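Local atomic coordinates of DNA polymerase III, gamma subunit-related protein (Thermotoga maritima, PDB entry 2GNO), a protein that probably binds DNA and resembles the gamma and delta subunits of DNA polymerase III, with a P-loop NTPase-like domain joined to a helical C-terminal part. Residues A[215-220]-A[226-231]; A[193-198]-A[210-215]; A[101-106]-A[130-135]. All blocks are in the same frame, centred on the assembly; numbering follows the deposited sequence.

Contact 1. Residues A[215-220]-A[226-231]; sequences ERFSKV and FALFDQ
Leu228 lies over one face of the Phe217 ring in a CH-pi contact, its CD2 3.8 Å from the ring centroid and only 14° off the ring normal. CG of the same leucine comes within 3.6 Å of Phe217 CE1, so the branch point and one methyl both bear on the ring. CG of Leu228 stands anti to its own backbone N (chi1 -177°), which carries the branched end toward the facing helix. Leucine suits this place because its branch point and one methyl can lie against a flat aromatic face.

The edge of the same ring meets the backbone of the other helix: Phe217 CE1 lies 3.6 Å from Phe229 N, while Phe229 CA sits in the ring plane. Purely aliphatic contacts finish the packing. Leu228 CD2 also touches Arg216 CB at 4.0 Å and, more distantly, CG1 of Val220, the first residue beyond the helix. Arg216 thus lends only the base of its side chain; its extended remainder leads away to Glu212 of its own helix. With an alanine in place of Phe217, Leu228 would probably lose the surface it rests on, leaving a gap between the two helices.

The arrangement is a helical hairpin: the last turn of helix 203-219 (215-219) and the 226-231 part of helix 225-235 run roughly antiparallel, at 153°, their axes 10.3 Å apart at closest. Helix 283-298 backs it, touching Phe217 through Leu291 and Phe229 through Met288; helix 192-195 reaches Leu228 through Thr192, and Phe225 meets the Phe217 ring edge-to-face.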
# COMPACT_ATOMS: atom_id res chain seq x y z
N GLU A 215 -7.08 -3.08 -20.31
CA GLU A 215 -6.79 -2.97 -21.72
C GLU A 215 -7.62 -3.99 -22.50
O GLU A 215 -8.06 -3.69 -23.59
CB GLU A 215 -5.28 -3.12 -22.01
CG GLU A 215 -4.83 -2.87 -23.46
CD GLU A 215 -5.03 -1.43 -23.94
OE1 GLU A 215 -5.41 -0.55 -23.15
OE2 GLU A 215 -4.81 -1.19 -25.13
N ARG A 216 -7.85 -5.18 -21.93
CA ARG A 216 -8.68 -6.19 -22.59
C ARG A 216 -10.11 -5.74 -22.65
O ARG A 216 -10.76 -5.97 -23.66
CB ARG A 216 -8.59 -7.54 -21.92
CG ARG A 216 -7.24 -8.10 -22.09
CD ARG A 216 -7.09 -9.44 -21.52
NE ARG A 216 -5.70 -9.84 -21.69
CZ ARG A 216 -5.22 -11.05 -21.42
NH1 ARG A 216 -6.02 -12.05 -21.06
NH2 ARG A 216 -3.93 -11.26 -21.61
N PHE A 217 -10.61 -5.13 -21.58
CA PHE A 217 -11.96 -4.60 -21.61
C PHE A 217 -12.05 -3.43 -22.55
O PHE A 217 -13.07 -3.25 -23.16
CB PHE A 217 -12.52 -4.24 -20.23
CG PHE A 217 -12.98 -5.43 -19.45
CD1 PHE A 217 -14.18 -6.04 -19.77
CD2 PHE A 217 -12.28 -5.89 -18.37
CE1 PHE A 217 -14.64 -7.12 -19.08
CE2 PHE A 217 -12.75 -6.98 -17.65
CZ PHE A 217 -13.93 -7.59 -18.01
N SER A 218 -10.98 -2.64 -22.67
CA SER A 218 -10.95 -1.52 -23.60
C SER A 218 -10.91 -1.95 -25.09
O SER A 218 -11.57 -1.33 -25.94
CB SER A 218 -9.72 -0.65 -23.30
OG SER A 218 -9.69 0.51 -24.14
N LYS A 219 -10.16 -3.00 -25.40
CA LYS A 219 -9.97 -3.48 -26.77
C LYS A 219 -10.75 -4.70 -27.26
O LYS A 219 -10.71 -4.97 -28.46
CB LYS A 219 -8.49 -3.77 -27.00
CG LYS A 219 -7.54 -2.60 -26.81
CD LYS A 219 -7.82 -1.43 -27.74
CE LYS A 219 -6.72 -0.38 -27.61
NZ LYS A 219 -6.92 0.79 -28.51
N VAL A 220 -11.38 -5.46 -26.38
CA VAL A 220 -12.13 -6.64 -26.84
C VAL A 220 -13.17 -6.21 -27.88
O VAL A 220 -13.73 -5.14 -27.77
CB VAL A 220 -12.83 -7.38 -25.68
CG1 VAL A 220 -13.82 -6.47 -24.91
CG2 VAL A 220 -13.50 -8.63 -26.16
N PHE A 226 -19.30 -8.55 -23.17
CA PHE A 226 -19.99 -9.21 -22.06
C PHE A 226 -19.58 -10.63 -21.80
O PHE A 226 -19.80 -11.12 -20.69
CB PHE A 226 -21.52 -9.01 -22.07
CG PHE A 226 -21.93 -7.67 -21.55
CD1 PHE A 226 -21.92 -7.42 -20.19
CD2 PHE A 226 -22.29 -6.65 -22.40
CE1 PHE A 226 -22.26 -6.18 -19.68
CE2 PHE A 226 -22.65 -5.41 -21.90
CZ PHE A 226 -22.63 -5.18 -20.54
N ALA A 227 -18.97 -11.29 -22.78
CA ALA A 227 -18.48 -12.63 -22.60
C ALA A 227 -17.30 -12.50 -21.64
O ALA A 227 -17.22 -13.23 -20.65
CB ALA A 227 -18.07 -13.26 -23.92
N LEU A 228 -16.41 -11.53 -21.91
CA LEU A 228 -15.26 -11.29 -21.04
C LEU A 228 -15.74 -10.89 -19.66
O LEU A 228 -15.25 -11.39 -18.67
CB LEU A 228 -14.36 -10.17 -21.61
CG LEU A 228 -13.08 -9.83 -20.85
CD1 LEU A 228 -12.16 -11.06 -20.70
CD2 LEU A 228 -12.35 -8.72 -21.54
N PHE A 229 -16.72 -9.99 -19.59
CA PHE A 229 -17.27 -9.53 -18.32
C PHE A 229 -17.83 -10.67 -17.48
O PHE A 229 -17.55 -10.74 -16.28
CB PHE A 229 -18.35 -8.49 -18.55
CG PHE A 229 -18.89 -7.88 -17.30
CD1 PHE A 229 -18.23 -6.82 -16.71
CD2 PHE A 229 -20.07 -8.34 -16.74
CE1 PHE A 229 -18.74 -6.24 -15.58
CE2 PHE A 229 -20.57 -7.76 -15.61
CZ PHE A 229 -19.90 -6.72 -15.02
N ASP A 230 -18.61 -11.55 -18.10
CA ASP A 230 -19.19 -12.73 -17.41
C ASP A 230 -18.09 -13.64 -16.87
O ASP A 230 -18.18 -14.10 -15.73
CB ASP A 230 -20.15 -13.50 -18.31
CG ASP A 230 -21.43 -12.71 -18.64
OD1 ASP A 230 -21.71 -11.69 -17.98
OD2 ASP A 230 -22.14 -13.12 -19.58
N GLN A 231 -17.05 -13.88 -17.68
CA GLN A 231 -15.92 -14.71 -17.26
C GLN A 231 -15.21 -14.09 -16.03
O GLN A 231 -14.79 -14.82 -15.13
CB GLN A 231 -14.92 -14.87 -18.40
CG GLN A 231 -13.71 -15.74 -18.11
CD GLN A 231 -12.75 -15.85 -19.29
OE1 GLN A 231 -12.79 -15.06 -20.24
NE2 GLN A 231 -11.85 -16.82 -19.21

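Contact 2. Residues A[193-198]-A[210-215]; sequences EKLLKK and CRELLE
A short helix, 192-195, packs on the long helix 203-219 in the helical C-terminal half of the protein, and Leu195, Leu196, Glu212 and Leu213 make the junction. The backbones come nearest at Leu195 and Leu213, whose CA atoms are 7.7 Å apart, a spacing that leucine side chains can fill from both sides.

Leu195 reaches across with both methyls. Its CD2 is 3.8 Å from Glu212 CG; the two side chains cross at about a right angle, and the atom met is CG, in the aliphatic part of the glutamate and not its carboxylate. CD2 also approaches the backbone of the next residue, 4.1 Å from Leu213 N. Leu196 takes up the side of Leu213: its CD2 lies 4.0 Å from Leu213 CD2 and 4.1 Å from Leu213 CD1, the methyl facing the fork of the other leucine.

Glutamate fits its position because it serves two surroundings. The chain of Glu212 bends at chi2 (58°), which turns the carboxylate aside while CG stays against the leucine; OE2 then forms a salt bridge with Arg216 NE, one helical turn further on. Such a pairing probably steadies the carboxylate beside a largely apolar interface. A molecule of 2-ethoxyethanol, probably from the crystallisation liquor, lies about 3 Å from the Glu212 side chain.

Neighbouring helices close round the leucines. Leu187 of helix 166-189 packs on Leu195, and Lys188 of that helix touches Glu212. Val232 of helix 225-235 meets both Leu196 and Leu213, while Leu214 and Cys210 turn to Ile251 of helix 239-254.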
# COMPACT_ATOMS: atom_id res chain seq x y z
N GLU A 193 -7.99 -16.69 -17.72
CA GLU A 193 -8.13 -17.47 -16.47
C GLU A 193 -6.91 -17.29 -15.58
O GLU A 193 -7.04 -17.07 -14.38
CB GLU A 193 -8.33 -18.96 -16.75
CG GLU A 193 -9.61 -19.32 -17.48
N LYS A 194 -5.72 -17.38 -16.19
CA LYS A 194 -4.45 -17.23 -15.48
C LYS A 194 -4.18 -15.79 -15.04
O LYS A 194 -3.61 -15.58 -13.97
CB LYS A 194 -3.29 -17.73 -16.35
CG LYS A 194 -3.37 -19.21 -16.67
CD LYS A 194 -2.19 -19.70 -17.49
N LEU A 195 -4.57 -14.83 -15.88
CA LEU A 195 -4.40 -13.42 -15.57
C LEU A 195 -5.19 -13.03 -14.33
O LEU A 195 -4.71 -12.25 -13.52
CB LEU A 195 -4.84 -12.56 -16.76
CG LEU A 195 -4.74 -11.03 -16.63
CD1 LEU A 195 -3.28 -10.63 -16.45
CD2 LEU A 195 -5.36 -10.32 -17.85
N LEU A 196 -6.41 -13.56 -14.20
CA LEU A 196 -7.27 -13.26 -13.04
C LEU A 196 -6.72 -13.72 -11.69
O LEU A 196 -7.14 -13.22 -10.65
CB LEU A 196 -8.68 -13.80 -13.25
CG LEU A 196 -9.45 -13.12 -14.38
CD1 LEU A 196 -10.79 -13.82 -14.57
CD2 LEU A 196 -9.64 -11.63 -14.11
N LYS A 197 -5.77 -14.66 -11.72
CA LYS A 197 -5.10 -15.14 -10.54
C LYS A 197 -4.04 -14.13 -10.07
O LYS A 197 -3.50 -14.28 -8.98
CB LYS A 197 -4.47 -16.52 -10.82
CG LYS A 197 -5.50 -17.60 -11.21
CD LYS A 197 -4.85 -18.93 -11.59
CE LYS A 197 -5.88 -19.93 -12.10
NZ LYS A 197 -6.92 -20.26 -11.08
N LYS A 198 -3.74 -13.09 -10.87
CA LYS A 198 -2.77 -12.06 -10.53
C LYS A 198 -3.35 -10.67 -10.27
O LYS A 198 -2.68 -9.87 -9.65
CB LYS A 198 -1.73 -11.94 -11.65
CG LYS A 198 -0.91 -13.21 -11.95
CD LYS A 198 0.03 -12.94 -13.11
CE LYS A 198 0.89 -14.13 -13.47
NZ LYS A 198 1.84 -14.48 -12.39
N CYS A 210 -3.71 -5.70 -13.46
CA CYS A 210 -4.89 -4.82 -13.51
C CYS A 210 -4.88 -3.97 -14.78
O CYS A 210 -5.91 -3.85 -15.42
CB CYS A 210 -5.05 -3.97 -12.26
SG CYS A 210 -5.68 -4.97 -10.91
N ARG A 211 -3.73 -3.38 -15.11
CA ARG A 211 -3.59 -2.59 -16.34
C ARG A 211 -3.95 -3.43 -17.57
O ARG A 211 -4.68 -2.97 -18.44
CB ARG A 211 -2.17 -2.02 -16.49
CG ARG A 211 -1.89 -0.81 -15.62
CD ARG A 211 -0.50 -0.20 -15.85
NE ARG A 211 -0.24 0.19 -17.25
CZ ARG A 211 0.39 -0.55 -18.18
NH1 ARG A 211 0.85 -1.78 -17.94
NH2 ARG A 211 0.56 -0.07 -19.39
N GLU A 212 -3.43 -4.65 -17.61
CA GLU A 212 -3.70 -5.57 -18.70
C GLU A 212 -5.17 -5.98 -18.80
O GLU A 212 -5.70 -6.06 -19.90
CB GLU A 212 -2.83 -6.82 -18.55
CG GLU A 212 -3.03 -7.91 -19.58
CD GLU A 212 -2.80 -7.45 -20.99
OE1 GLU A 212 -1.94 -6.58 -21.23
OE2 GLU A 212 -3.47 -8.01 -21.87
N LEU A 213 -5.82 -6.24 -17.67
CA LEU A 213 -7.22 -6.61 -17.70
C LEU A 213 -8.06 -5.42 -18.24
O LEU A 213 -9.01 -5.63 -18.99
CB LEU A 213 -7.73 -7.02 -16.32
CG LEU A 213 -9.18 -7.53 -16.29
CD1 LEU A 213 -9.34 -8.79 -17.12
CD2 LEU A 213 -9.70 -7.74 -14.90
N LEU A 214 -7.71 -4.19 -17.84
CA LEU A 214 -8.43 -3.01 -18.32
C LEU A 214 -8.29 -2.82 -19.80
O LEU A 214 -9.26 -2.41 -20.46
CB LEU A 214 -7.98 -1.74 -17.62
CG LEU A 214 -8.41 -1.64 -16.18
CD1 LEU A 214 -7.69 -0.50 -15.49
CD2 LEU A 214 -9.93 -1.49 -16.06
N GLU A 215 -7.08 -3.08 -20.31
CA GLU A 215 -6.79 -2.97 -21.72
C GLU A 215 -7.62 -3.99 -22.50
O GLU A 215 -8.06 -3.69 -23.59
CB GLU A 215 -5.28 -3.12 -22.01
CG GLU A 215 -4.83 -2.87 -23.46
CD GLU A 215 -5.03 -1.43 -23.94
OE1 GLU A 215 -5.41 -0.55 -23.15
OE2 GLU A 215 -4.81 -1.19 -25.13

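Contact 3. Residues A[101-106]-A[130-135]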
# COMPACT_ATOMS: atom_id res chain seq x y z
N ALA A 101 -5.22 0.37 25.57
CA ALA A 101 -4.34 -0.66 26.10
C ALA A 101 -2.86 -0.42 25.80
O ALA A 101 -2.00 -0.94 26.52
CB ALA A 101 -4.75 -2.03 25.58
N PHE A 102 -2.56 0.39 24.78
CA PHE A 102 -1.18 0.64 24.35
C PHE A 102 -0.54 1.92 24.89
O PHE A 102 0.63 2.17 24.62
CB PHE A 102 -1.19 0.58 22.80
CG PHE A 102 0.14 0.30 22.14
CD1 PHE A 102 1.04 -0.64 22.65
CD2 PHE A 102 0.40 0.80 20.88
CE1 PHE A 102 2.23 -0.92 22.00
CE2 PHE A 102 1.56 0.47 20.22
CZ PHE A 102 2.47 -0.37 20.79
N LEU A 103 -1.24 2.66 25.74
CA LEU A 103 -0.71 3.93 26.28
C LEU A 103 0.50 3.78 27.19
O LEU A 103 1.46 4.51 27.03
CB LEU A 103 -1.81 4.73 26.98
CG LEU A 103 -3.07 5.04 26.14
CD1 LEU A 103 -4.06 5.86 26.97
CD2 LEU A 103 -2.73 5.73 24.81
N LYS A 104 0.47 2.81 28.12
CA LYS A 104 1.60 2.59 29.06
C LYS A 104 2.88 2.18 28.32
O LYS A 104 3.95 2.75 28.57
CB LYS A 104 1.24 1.54 30.13
N ALA A 105 2.77 1.21 27.42
CA ALA A 105 3.92 0.77 26.62
C ALA A 105 4.39 1.88 25.67
O ALA A 105 5.58 2.01 25.45
CB ALA A 105 3.60 -0.50 25.84
N LEU A 106 3.47 2.67 25.11
CA LEU A 106 3.85 3.77 24.22
C LEU A 106 4.54 4.91 24.95
O LEU A 106 5.56 5.40 24.46
CB LEU A 106 2.67 4.33 23.40
CG LEU A 106 2.11 3.59 22.19
CD1 LEU A 106 0.85 4.29 21.71
CD2 LEU A 106 3.13 3.47 21.05
N LYS A 130 -0.94 10.46 19.71
CA LYS A 130 -0.13 11.63 19.28
C LYS A 130 0.73 12.22 20.42
O LYS A 130 1.89 12.57 20.20
CB LYS A 130 -1.04 12.71 18.67
CG LYS A 130 -1.73 12.28 17.37
CD LYS A 130 -2.64 13.37 16.83
N SER A 131 0.15 12.31 21.61
CA SER A 131 0.83 12.82 22.81
C SER A 131 2.02 11.97 23.25
O SER A 131 2.96 12.47 23.87
CB SER A 131 -0.17 12.87 23.98
OG SER A 131 0.46 13.26 25.19
N ARG A 132 1.96 10.67 22.95
CA ARG A 132 3.00 9.72 23.34
C ARG A 132 3.97 9.25 22.24
O ARG A 132 4.85 8.42 22.55
CB ARG A 132 2.31 8.53 24.01
CG ARG A 132 1.60 8.88 25.31
CD ARG A 132 0.70 7.77 25.77
NE ARG A 132 0.16 8.02 27.11
CZ ARG A 132 -0.85 8.84 27.41
NH1 ARG A 132 -1.46 9.58 26.49
NH2 ARG A 132 -1.23 8.95 28.68
N VAL A 133 3.84 9.76 21.01
CA VAL A 133 4.72 9.36 19.89
C VAL A 133 5.45 10.53 19.20
O VAL A 133 4.83 11.55 18.87
CB VAL A 133 3.98 8.54 18.78
CG1 VAL A 133 3.33 7.31 19.38
CG2 VAL A 133 2.97 9.37 18.02
N PHE A 134 6.75 10.35 18.97
CA PHE A 134 7.61 11.33 18.30
C PHE A 134 7.34 11.22 16.81
O PHE A 134 7.74 10.24 16.18
CB PHE A 134 9.08 10.98 18.60
CG PHE A 134 10.09 11.93 18.01
CD1 PHE A 134 10.57 11.75 16.71
CD2 PHE A 134 10.60 12.98 18.77
CE1 PHE A 134 11.50 12.62 16.17
CE2 PHE A 134 11.54 13.85 18.24
CZ PHE A 134 11.99 13.67 16.93
N ARG A 135 6.66 12.21 16.24
CA ARG A 135 6.30 12.22 14.81
C ARG A 135 7.47 12.52 13.89
O ARG A 135 8.28 13.41 14.18
CB ARG A 135 5.25 13.27 14.58
CG ARG A 135 4.63 13.31 13.19
CD ARG A 135 3.78 14.56 13.14
NE ARG A 135 2.99 14.69 11.93
CZ ARG A 135 2.17 15.71 11.68
NH1 ARG A 135 2.02 16.70 12.58
NH2 ARG A 135 1.47 15.74 10.55
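Leu106 and Val133 form the buried part of this contact, with Leu106 CD2 4.2 Å from Val133 CG1 and the two side chains meeting at a slant. The CB atoms of Leu106 and Arg132 approach to 4.3 Å beside them. Strand 113-119 encloses this apolar part, Ile115 touching Leu106 and Leu117 touching Val133, while Ile129 adds to the cover of Leu106. A branched valine suits the entry to a strand, and a longer leucine can reach it from the helix.

The setting is the parallel five-stranded sheet of a P-loop NTPase-like domain. Val133 leads directly into 134-137, an outermost strand, whose Phe134 is hydrogen-bonded through its backbone to Ser20 and Leu22 of the adjacent strand. Through Leu103 and Leu106, helix 103-107 packs on the residues leading into that edge strand.

Toward the less buried side the methyl contact gives way to Arg132, which crosses Leu103 at a slant. Its chain is extended from CG to NE, which carries the guanidinium over Leu103; Leu103 CB lies over one face of that group, 3.8 Å from Arg132 NE. Nearby, Arg132 CD is 3.6 Å from Leu103 O. Arginine suits this margin because its methylenes can rest on leucine while the charged end finds polar partners: NH1 donates a hydrogen bond to Thr128 O, and NE makes a long, weak ion pair with Glu107.

Contacts 1 and 2 are neighbours in the helical C-terminal half, their centres 10 Å apart. Both use helix 203-219 and share Glu215, and they touch where the guanidinium carbon CZ of Arg216 lies 3.6 Å from Leu195 CD2. Contact 3 belongs to the P-loop NTPase-like domain, on the other side of the chain's centre, about 42 Å from contact 2 and 50 Å from contact 1, centre to centre. Along the chain the three come in series: contact 3 closes first, then contact 2, then contact 1. Each contact lies within its own part of the chain and none bridges the sheet-bearing and helical parts, consistent with a chain built of successive domains.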